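Local coordinates for protein intracellular exo-alpha-(1->5)-L-arabinofuranosidase (Bifidobacterium longum, PDB 2Y2W) that hydrolyses terminal alpha-L-arabinofuranosyl linkages in arabinan and arabinoxylan, contributing to the breakdown of plant cell wall polysaccharides, at residues S346-E351 against L376-T381; Q301-S306 against W341-S346; P523-T528 against E533-Q538. All coordinates share one frame; numbering follows the deposited sequence.

In the fold
From the N terminus, helix 297-304 supplies the first segment. Contact 2 closes a loop from there, through helix 307-327 and barrel strand 335-341, to residues 341-346. Contact 1 follows at once and shares S346. It closes the connection from the start of helix 347-357 to the loop before helix 382-397. Contact 3 comes much later and closes a short loop between strands 512-518 and 538-539. The three run in series; none nests in or crosses another. Contacts 1 and 2 touch through 376-381 and 341-346. Contact 3 meets contact 1 where T526 touches the loop 376-381, joining the C-terminal beta domain to the barrel.

Contact 1: S346-E351 against L376-T381; sequences SDKWNE and LEDIYT
W349 and L376 supply the apolar part. CD1 of L376 comes within 4.4 Å of CE3 on the six-membered ring of W349, approaching obliquely. CG of W349 lies anti to its backbone N (chi1 175°), and this directs the indole from helix 347-357 to the loop. The CA-CB bond of L376 does not point at the helix, but its branched end comes nearer. L376 also packs on the indole of W344, while the ring of W349 meets that of W139 with the planes inclined by about 50°.

The fold is a (beta/alpha)8 barrel. Strand 335-341 is its seventh strand and helix 347-357 follows it. Residues 376-381 lead into helix 382-397 and then to the eighth strand. W344 probably takes part in substrate recognition, so this packing lies directly beside a probable substrate site.

The polar part is looser. K348 bends its chain so that NZ stands 4.2 Å from D378 OD1, too far for a salt bridge. The positive charge may still ease the burial of this carboxylate. D378 has a firmer partner: its OD2 accepts a hydrogen bond from the backbone N of Y345, in the loop that leads to S346.

Local bonds shape the loop. E377 is the centre of an inverse gamma turn, with a weak bond of 3.1 Å from D378 N to L376 O. T381 takes the N-cap position before helix 382-397.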
loop_
_atom_site.group_PDB
_atom_site.type_symbol
_atom_site.label_atom_id
_atom_site.label_comp_id
_atom_site.label_asym_id
_atom_site.label_seq_id
_atom_site.Cartn_x
_atom_site.Cartn_y
_atom_site.Cartn_z
ATOM N N SER D 346 -18.253 -25.201 12.328
ATOM C CA SER D 346 -16.927 -24.594 12.201
ATOM C C SER D 346 -15.897 -25.092 13.216
ATOM O O SER D 346 -14.720 -24.730 13.137
ATOM C CB SER D 346 -17.036 -23.066 12.252
ATOM O OG SER D 346 -17.787 -22.639 13.375
ATOM N N ASP D 347 -16.335 -25.925 14.157
ATOM C CA ASP D 347 -15.437 -26.517 15.151
ATOM C C ASP D 347 -14.435 -27.503 14.544
ATOM O O ASP D 347 -13.319 -27.652 15.051
ATOM C CB ASP D 347 -16.226 -27.168 16.294
ATOM C CG ASP D 347 -17.290 -28.141 15.809
ATOM O OD1 ASP D 347 -17.764 -28.013 14.662
ATOM O OD2 ASP D 347 -17.666 -29.034 16.598
ATOM N N LYS D 348 -14.839 -28.160 13.457
ATOM C CA LYS D 348 -13.966 -29.070 12.709
ATOM C C LYS D 348 -12.793 -28.324 12.066
ATOM O O LYS D 348 -11.666 -28.822 12.049
ATOM C CB LYS D 348 -14.762 -29.830 11.634
ATOM C CG LYS D 348 -15.588 -31.027 12.134
ATOM C CD LYS D 348 -16.828 -30.603 12.919
ATOM C CE LYS D 348 -17.791 -31.762 13.141
ATOM N NZ LYS D 348 -18.751 -31.920 12.011
ATOM N N TRP D 349 -13.067 -27.134 11.537
ATOM C CA TRP D 349 -12.029 -26.289 10.947
ATOM C C TRP D 349 -11.207 -25.579 12.027
ATOM O O TRP D 349 -10.000 -25.379 11.861
ATOM C CB TRP D 349 -12.637 -25.282 9.963
ATOM C CG TRP D 349 -11.651 -24.289 9.407
ATOM C CD1 TRP D 349 -11.614 -22.946 9.655
ATOM C CD2 TRP D 349 -10.557 -24.562 8.519
ATOM N NE1 TRP D 349 -10.569 -22.365 8.976
ATOM C CE2 TRP D 349 -9.903 -23.334 8.272
ATOM C CE3 TRP D 349 -10.065 -25.726 7.909
ATOM C CZ2 TRP D 349 -8.781 -23.233 7.438
ATOM C CZ3 TRP D 349 -8.947 -25.626 7.080
ATOM C CH2 TRP D 349 -8.318 -24.387 6.855
ATOM N N ASN D 350 -11.863 -25.210 13.126
ATOM C CA ASN D 350 -11.193 -24.584 14.269
ATOM C C ASN D 350 -10.169 -25.493 14.953
ATOM O O ASN D 350 -9.137 -25.015 15.432
ATOM C CB ASN D 350 -12.215 -24.078 15.293
ATOM C CG ASN D 350 -12.825 -22.741 14.904
ATOM O OD1 ASN D 350 -12.152 -21.873 14.347
ATOM N ND2 ASN D 350 -14.106 -22.565 15.211
ATOM N N GLU D 351 -10.461 -26.794 14.997
ATOM C CA GLU D 351 -9.533 -27.782 15.553
ATOM C C GLU D 351 -8.374 -28.075 14.592
ATOM O O GLU D 351 -7.278 -28.437 15.024
ATOM C CB GLU D 351 -10.266 -29.075 15.956
ATOM C CG GLU D 351 -10.803 -29.916 14.792
ATOM C CD GLU D 351 -11.704 -31.062 15.233
ATOM O OE1 GLU D 351 -12.479 -30.888 16.202
ATOM O OE2 GLU D 351 -11.648 -32.139 14.597
ATOM N N LEU D 376 -14.645 -29.168 4.634
ATOM C CA LEU D 376 -15.929 -28.567 5.005
ATOM C C LEU D 376 -17.134 -29.279 4.386
ATOM O O LEU D 376 -18.124 -28.636 4.022
ATOM C CB LEU D 376 -15.952 -27.072 4.647
ATOM C CG LEU D 376 -15.384 -26.031 5.616
ATOM C CD1 LEU D 376 -13.875 -26.169 5.819
ATOM C CD2 LEU D 376 -15.728 -24.638 5.113
ATOM N N GLU D 377 -17.052 -30.603 4.274
ATOM C CA GLU D 377 -18.126 -31.384 3.659
ATOM C C GLU D 377 -19.141 -31.867 4.694
ATOM O O GLU D 377 -19.295 -33.068 4.922
ATOM C CB GLU D 377 -17.557 -32.548 2.841
ATOM C CG GLU D 377 -16.850 -32.116 1.559
ATOM C CD GLU D 377 -16.549 -33.272 0.619
ATOM O OE1 GLU D 377 -16.896 -34.432 0.942
ATOM O OE2 GLU D 377 -15.958 -33.015 -0.453
ATOM N N ASP D 378 -19.831 -30.913 5.313
ATOM C CA ASP D 378 -20.806 -31.206 6.356
ATOM C C ASP D 378 -21.993 -31.988 5.811
ATOM O O ASP D 378 -22.532 -31.660 4.750
ATOM C CB ASP D 378 -21.286 -29.914 7.027
ATOM C CG ASP D 378 -20.236 -29.300 7.942
ATOM O OD1 ASP D 378 -19.263 -29.995 8.313
ATOM O OD2 ASP D 378 -20.391 -28.111 8.300
ATOM N N ILE D 379 -22.380 -33.029 6.544
ATOM C CA ILE D 379 -23.508 -33.876 6.169
ATOM C C ILE D 379 -24.710 -33.438 7.003
ATOM O O ILE D 379 -24.734 -33.620 8.222
ATOM C CB ILE D 379 -23.193 -35.387 6.377
ATOM C CG1 ILE D 379 -21.734 -35.713 6.014
ATOM C CG2 ILE D 379 -24.139 -36.254 5.566
ATOM C CD1 ILE D 379 -21.415 -35.698 4.514
ATOM N N TYR D 380 -25.698 -32.846 6.335
ATOM C CA TYR D 380 -26.760 -32.104 7.013
ATOM C C TYR D 380 -27.872 -32.963 7.599
ATOM O O TYR D 380 -28.400 -33.859 6.941
ATOM C CB TYR D 380 -27.354 -31.041 6.088
ATOM C CG TYR D 380 -26.448 -29.854 5.842
ATOM C CD1 TYR D 380 -26.063 -29.017 6.889
ATOM C CD2 TYR D 380 -25.991 -29.560 4.561
ATOM C CE1 TYR D 380 -25.236 -27.925 6.669
ATOM C CE2 TYR D 380 -25.164 -28.466 4.330
ATOM C CZ TYR D 380 -24.791 -27.656 5.388
ATOM O OH TYR D 380 -23.978 -26.573 5.165
ATOM N N THR D 381 -28.225 -32.653 8.841
ATOM C CA THR D 381 -29.285 -33.344 9.565
ATOM C C THR D 381 -30.631 -32.680 9.300
ATOM O O THR D 381 -30.687 -31.552 8.802
ATOM C CB THR D 381 -29.023 -33.330 11.084
ATOM O OG1 THR D 381 -28.953 -31.974 11.546
ATOM C CG2 THR D 381 -27.720 -34.047 11.417
#

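Contact 2: Q301-S306 against W341-S346; sequences QDFLAS and WGVWYS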
loop_
_atom_site.group_PDB
_atom_site.type_symbol
_atom_site.label_atom_id
_atom_site.label_comp_id
_atom_site.label_asym_id
_atom_site.label_seq_id
_atom_site.Cartn_x
_atom_site.Cartn_y
_atom_site.Cartn_z
ATOM N N GLN D 301 -31.653 -26.450 21.090
ATOM C CA GLN D 301 -32.718 -25.446 21.195
ATOM C C GLN D 301 -32.227 -24.030 20.875
ATOM O O GLN D 301 -32.967 -23.231 20.300
ATOM C CB GLN D 301 -33.381 -25.493 22.581
ATOM C CG GLN D 301 -34.700 -24.719 22.686
ATOM C CD GLN D 301 -35.833 -25.354 21.890
ATOM O OE1 GLN D 301 -36.480 -26.296 22.348
ATOM N NE2 GLN D 301 -36.085 -24.826 20.698
ATOM N N ASP D 302 -30.985 -23.727 21.253
ATOM C CA ASP D 302 -30.346 -22.463 20.880
ATOM C C ASP D 302 -30.173 -22.378 19.362
ATOM O O ASP D 302 -30.390 -21.325 18.756
ATOM C CB ASP D 302 -28.974 -22.321 21.554
ATOM C CG ASP D 302 -29.062 -22.225 23.071
ATOM O OD1 ASP D 302 -30.177 -22.317 23.630
ATOM O OD2 ASP D 302 -27.996 -22.060 23.705
ATOM N N PHE D 303 -29.785 -23.504 18.767
ATOM C CA PHE D 303 -29.513 -23.604 17.339
ATOM C C PHE D 303 -30.775 -23.462 16.481
ATOM O O PHE D 303 -30.734 -22.856 15.410
ATOM C CB PHE D 303 -28.783 -24.917 17.043
ATOM C CG PHE D 303 -28.593 -25.199 15.582
ATOM C CD1 PHE D 303 -27.936 -24.289 14.757
ATOM C CD2 PHE D 303 -29.054 -26.388 15.032
ATOM C CE1 PHE D 303 -27.759 -24.554 13.408
ATOM C CE2 PHE D 303 -28.875 -26.665 13.686
ATOM C CZ PHE D 303 -28.224 -25.747 12.871
ATOM N N LEU D 304 -31.889 -24.010 16.957
ATOM C CA LEU D 304 -33.156 -23.925 16.229
ATOM C C LEU D 304 -33.713 -22.500 16.196
ATOM O O LEU D 304 -34.496 -22.155 15.309
ATOM C CB LEU D 304 -34.185 -24.903 16.805
ATOM C CG LEU D 304 -33.909 -26.399 16.596
ATOM C CD1 LEU D 304 -34.648 -27.231 17.635
ATOM C CD2 LEU D 304 -34.262 -26.851 15.185
ATOM N N ALA D 305 -33.290 -21.676 17.152
ATOM C CA ALA D 305 -33.696 -20.274 17.208
ATOM C C ALA D 305 -32.605 -19.329 16.689
ATOM O O ALA D 305 -32.507 -18.179 17.131
ATOM C CB ALA D 305 -34.104 -19.900 18.632
ATOM N N SER D 306 -31.802 -19.814 15.740
ATOM C CA SER D 306 -30.684 -19.044 15.180
ATOM C C SER D 306 -31.122 -17.837 14.356
ATOM O O SER D 306 -30.339 -16.907 14.148
ATOM C CB SER D 306 -29.769 -19.939 14.343
ATOM O OG SER D 306 -28.991 -20.780 15.176
ATOM N N TRP D 341 -24.234 -16.905 4.191
ATOM C CA TRP D 341 -25.113 -17.397 5.249
ATOM C C TRP D 341 -25.309 -18.907 5.151
ATOM O O TRP D 341 -25.038 -19.506 4.112
ATOM C CB TRP D 341 -26.463 -16.662 5.239
ATOM C CG TRP D 341 -27.368 -17.019 4.090
ATOM C CD1 TRP D 341 -27.407 -16.426 2.861
ATOM C CD2 TRP D 341 -28.372 -18.045 4.069
ATOM N NE1 TRP D 341 -28.364 -17.018 2.075
ATOM C CE2 TRP D 341 -28.972 -18.016 2.792
ATOM C CE3 TRP D 341 -28.820 -18.988 5.007
ATOM C CZ2 TRP D 341 -30.000 -18.892 2.425
ATOM C CZ3 TRP D 341 -29.840 -19.860 4.641
ATOM C CH2 TRP D 341 -30.419 -19.804 3.359
ATOM N N GLY D 342 -25.766 -19.513 6.245
ATOM C CA GLY D 342 -26.080 -20.939 6.265
ATOM C C GLY D 342 -25.565 -21.676 7.485
ATOM O O GLY D 342 -24.991 -21.072 8.393
ATOM N N VAL D 343 -25.778 -22.990 7.497
ATOM C CA VAL D 343 -25.324 -23.845 8.586
ATOM C C VAL D 343 -23.919 -24.367 8.299
ATOM O O VAL D 343 -23.681 -24.971 7.253
ATOM C CB VAL D 343 -26.304 -25.025 8.831
ATOM C CG1 VAL D 343 -25.726 -26.022 9.827
ATOM C CG2 VAL D 343 -27.651 -24.512 9.323
ATOM N N TRP D 344 -22.996 -24.118 9.229
ATOM C CA TRP D 344 -21.623 -24.623 9.131
ATOM C C TRP D 344 -21.042 -24.986 10.497
ATOM O O TRP D 344 -20.905 -24.132 11.376
ATOM C CB TRP D 344 -20.721 -23.616 8.401
ATOM C CG TRP D 344 -19.235 -23.930 8.432
ATOM C CD1 TRP D 344 -18.650 -25.167 8.419
ATOM C CD2 TRP D 344 -18.158 -22.982 8.446
ATOM N NE1 TRP D 344 -17.282 -25.049 8.442
ATOM C CE2 TRP D 344 -16.952 -23.719 8.456
ATOM C CE3 TRP D 344 -18.095 -21.583 8.452
ATOM C CZ2 TRP D 344 -15.695 -23.103 8.476
ATOM C CZ3 TRP D 344 -16.843 -20.969 8.471
ATOM C CH2 TRP D 344 -15.662 -21.731 8.484
ATOM N N TYR D 345 -20.704 -26.264 10.655
ATOM C CA TYR D 345 -20.038 -26.765 11.857
ATOM C C TYR D 345 -18.556 -26.392 11.818
ATOM O O TYR D 345 -17.717 -27.160 11.338
ATOM C CB TYR D 345 -20.243 -28.279 11.996
ATOM C CG TYR D 345 -21.652 -28.661 12.392
ATOM C CD1 TYR D 345 -22.634 -28.895 11.426
ATOM C CD2 TYR D 345 -22.008 -28.782 13.734
ATOM C CE1 TYR D 345 -23.938 -29.238 11.791
ATOM C CE2 TYR D 345 -23.306 -29.122 14.108
ATOM C CZ TYR D 345 -24.264 -29.349 13.136
ATOM O OH TYR D 345 -25.546 -29.686 13.511
ATOM N N SER D 346 -18.253 -25.201 12.328
ATOM C CA SER D 346 -16.927 -24.594 12.201
ATOM C C SER D 346 -15.897 -25.092 13.216
ATOM O O SER D 346 -14.720 -24.730 13.137
ATOM C CB SER D 346 -17.036 -23.066 12.252
ATOM O OG SER D 346 -17.787 -22.639 13.375
#
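F303 meets V343 with the edge of its ring. CG2 of V343 lies near the ring plane, 3.8 Å from F303 CZ and 4.1 Å from F303 CE1. The other methyl, CG1 of V343, is also close, 3.9 Å from F303 CZ. The two side chains cross at about a right angle, so the end of the phenyl group meets both branches of the valine. With chi1 at 173°, the ring extends opposite the backbone N of F303 and leaves helix 297-304 toward V343. Y345 adds a more distant contact: its OH is 4.5 Å from F303 CE2, oblique to the ring. That hydroxyl is hydrogen-bonded to D384 on helix 382-397, a residue on which F303 also packs.

The contact belongs to the (beta/alpha)8 barrel of a family 51 glycoside hydrolase. Residues 341-346 begin at the last residue of the seventh strand, next to E340, the probable nucleophile. Helix 297-304 follows the sixth strand, 280-287. The chain turns a corner at G342, at backbone angles where a side chain would press on the carbonyl O of W341. G342 and W344 make backbone bonds to strand 280-287.

The CA-CB bond of W344 points away from 301-306. S346 CB sits over the centre of one indole face, 3.8 Å above the plane. The indole also meets the ring of Y286 edge-to-face; Y286 probably binds arabinofuranose.

Past the helix, the chain is held by F303 O. It accepts both S306 OG, at 2.7 Å, and S306 N, at 3.2 Å, and the two donors come from the same face of its carbonyl plane.

Contact 3: P523-T528 against E533-Q538; sequences PYRTNT and EAVTPQ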
loop_
_atom_site.group_PDB
_atom_site.type_symbol
_atom_site.label_atom_id
_atom_site.label_comp_id
_atom_site.label_asym_id
_atom_site.label_seq_id
_atom_site.Cartn_x
_atom_site.Cartn_y
_atom_site.Cartn_z
ATOM N N PRO D 523 -34.205 -36.039 14.680
ATOM C CA PRO D 523 -33.815 -34.783 14.033
ATOM C C PRO D 523 -32.349 -34.775 13.595
ATOM O O PRO D 523 -31.901 -33.827 12.944
ATOM C CB PRO D 523 -34.057 -33.737 15.125
ATOM C CG PRO D 523 -33.888 -34.476 16.396
ATOM C CD PRO D 523 -34.383 -35.873 16.135
ATOM N N TYR D 524 -31.622 -35.831 13.954
ATOM C CA TYR D 524 -30.224 -35.995 13.574
ATOM C C TYR D 524 -30.086 -36.923 12.366
ATOM O O TYR D 524 -28.968 -37.281 11.977
ATOM C CB TYR D 524 -29.406 -36.529 14.757
ATOM C CG TYR D 524 -29.392 -35.615 15.967
ATOM C CD1 TYR D 524 -30.413 -35.666 16.916
ATOM C CD2 TYR D 524 -28.357 -34.700 16.161
ATOM C CE1 TYR D 524 -30.406 -34.828 18.027
ATOM C CE2 TYR D 524 -28.341 -33.857 17.270
ATOM C CZ TYR D 524 -29.369 -33.928 18.197
ATOM O OH TYR D 524 -29.360 -33.099 19.295
ATOM N N ARG D 525 -31.222 -37.308 11.779
ATOM C CA ARG D 525 -31.234 -38.182 10.602
ATOM C C ARG D 525 -30.757 -37.416 9.374
ATOM O O ARG D 525 -31.077 -36.236 9.200
ATOM C CB ARG D 525 -32.623 -38.787 10.371
ATOM C CG ARG D 525 -32.591 -40.139 9.666
ATOM C CD ARG D 525 -33.733 -41.041 10.121
ATOM N NE ARG D 525 -34.878 -41.021 9.211
ATOM C CZ ARG D 525 -35.044 -41.856 8.186
ATOM N NH1 ARG D 525 -34.134 -42.787 7.920
ATOM N NH2 ARG D 525 -36.122 -41.760 7.419
ATOM N N THR D 526 -29.993 -38.095 8.526
ATOM C CA THR D 526 -29.228 -37.425 7.482
ATOM C C THR D 526 -29.269 -38.166 6.146
ATOM O O THR D 526 -29.325 -39.398 6.108
ATOM C CB THR D 526 -27.754 -37.249 7.936
ATOM O OG1 THR D 526 -27.717 -36.568 9.195
ATOM C CG2 THR D 526 -26.962 -36.451 6.933
ATOM N N ASN D 527 -29.256 -37.398 5.055
ATOM C CA ASN D 527 -29.043 -37.940 3.716
ATOM C C ASN D 527 -27.558 -38.193 3.477
ATOM O O ASN D 527 -26.732 -37.309 3.699
ATOM C CB ASN D 527 -29.590 -36.986 2.650
ATOM C CG ASN D 527 -31.106 -36.960 2.604
ATOM O OD1 ASN D 527 -31.767 -37.963 2.872
ATOM N ND2 ASN D 527 -31.664 -35.809 2.247
ATOM N N THR D 528 -27.227 -39.403 3.037
ATOM C CA THR D 528 -25.834 -39.792 2.802
ATOM C C THR D 528 -25.631 -40.258 1.362
ATOM O O THR D 528 -26.598 -40.498 0.645
ATOM C CB THR D 528 -25.379 -40.905 3.774
ATOM O OG1 THR D 528 -26.246 -42.040 3.649
ATOM C CG2 THR D 528 -25.394 -40.409 5.218
ATOM N N GLU D 533 -31.893 -40.265 -0.328
ATOM C CA GLU D 533 -33.269 -39.771 -0.272
ATOM C C GLU D 533 -34.028 -40.227 0.980
ATOM O O GLU D 533 -35.258 -40.335 0.965
ATOM C CB GLU D 533 -34.032 -40.142 -1.553
ATOM C CG GLU D 533 -33.424 -39.565 -2.831
ATOM C CD GLU D 533 -34.446 -39.325 -3.930
ATOM O OE1 GLU D 533 -35.217 -40.256 -4.255
ATOM O OE2 GLU D 533 -34.476 -38.195 -4.467
ATOM N N ALA D 534 -33.288 -40.468 2.061
ATOM C CA ALA D 534 -33.868 -40.894 3.338
ATOM C C ALA D 534 -34.673 -39.786 4.019
ATOM O O ALA D 534 -35.680 -40.059 4.674
ATOM C CB ALA D 534 -32.783 -41.415 4.269
ATOM N N VAL D 535 -34.218 -38.544 3.869
ATOM C CA VAL D 535 -34.935 -37.381 4.393
ATOM C C VAL D 535 -35.429 -36.511 3.235
ATOM O O VAL D 535 -34.717 -35.629 2.747
ATOM C CB VAL D 535 -34.072 -36.546 5.377
ATOM C CG1 VAL D 535 -34.888 -35.400 5.976
ATOM C CG2 VAL D 535 -33.502 -37.423 6.482
ATOM N N THR D 536 -36.651 -36.786 2.793
ATOM C CA THR D 536 -37.287 -36.024 1.722
ATOM C C THR D 536 -38.592 -35.419 2.238
ATOM O O THR D 536 -39.185 -35.954 3.178
ATOM C CB THR D 536 -37.561 -36.904 0.478
ATOM O OG1 THR D 536 -38.255 -38.096 0.870
ATOM C CG2 THR D 536 -36.257 -37.284 -0.215
ATOM N N PRO D 537 -39.036 -34.291 1.644
ATOM C CA PRO D 537 -40.305 -33.683 2.049
ATOM C C PRO D 537 -41.481 -34.622 1.825
ATOM O O PRO D 537 -41.608 -35.217 0.752
ATOM C CB PRO D 537 -40.422 -32.462 1.133
ATOM C CG PRO D 537 -39.033 -32.144 0.753
ATOM C CD PRO D 537 -38.333 -33.462 0.648
ATOM N N GLN D 538 -42.321 -34.754 2.849
ATOM C CA GLN D 538 -43.494 -35.619 2.802
ATOM C C GLN D 538 -44.765 -34.774 2.729
ATOM O O GLN D 538 -44.785 -33.651 3.237
ATOM C CB GLN D 538 -43.533 -36.540 4.029
ATOM C CG GLN D 538 -42.273 -37.388 4.239
ATOM C CD GLN D 538 -41.928 -38.263 3.043
ATOM O OE1 GLN D 538 -42.761 -39.022 2.550
ATOM N NE2 GLN D 538 -40.688 -38.161 2.577
#
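The first torsion of N527 (chi1 -72°) sets CG anti to its carbonyl carbon and beside its backbone N, which brings the amide to the backbone of V535. In V535, CG2 likewise lies anti to the carbonyl carbon, and this methyl faces the backbone of R525, 3.8 Å from R525 O.

Both ends of the N527 amide are used on one residue. V535 N donates to N527 OD1 at 2.7 Å, nearly straight at 167°, with the donor somewhat tilted from the carbonyl plane of the amide. N527 ND2 donates to V535 O at 3.1 Å and 161°, with that oxygen close to the amide plane. The two bonds fix the rotation of the amide. They also satisfy the backbone N and O of V535, a buried residue in a chain without regular strand here. The N527 amide thus pairs with V535 much as a neighbouring strand would. V535 packs further on L518 of strand 512-518.

R525 lies over the outer side of the contact. Its NH1 passes 4.1 Å from A534 CB. NH2 is 3.3 Å from A534 O, but the angle is too poor for a hydrogen bond. The main partner of NH2 is E520, in a salt bridge.

Each segment also has a bond of its own. T526 OG1 donates to Y524 O at 3.1 Å, from above the carbonyl plane. Q538 NE2 donates to T536 O at 2.7 Å, also from above the plane. The CA-CB bond of T526 points away from 533-538.

The paired segments form a loop that joins antiparallel strands 512-518 and 538-539. It belongs to the C-terminal beta domain that accompanies the catalytic barrel in family 51 arabinofuranosidases.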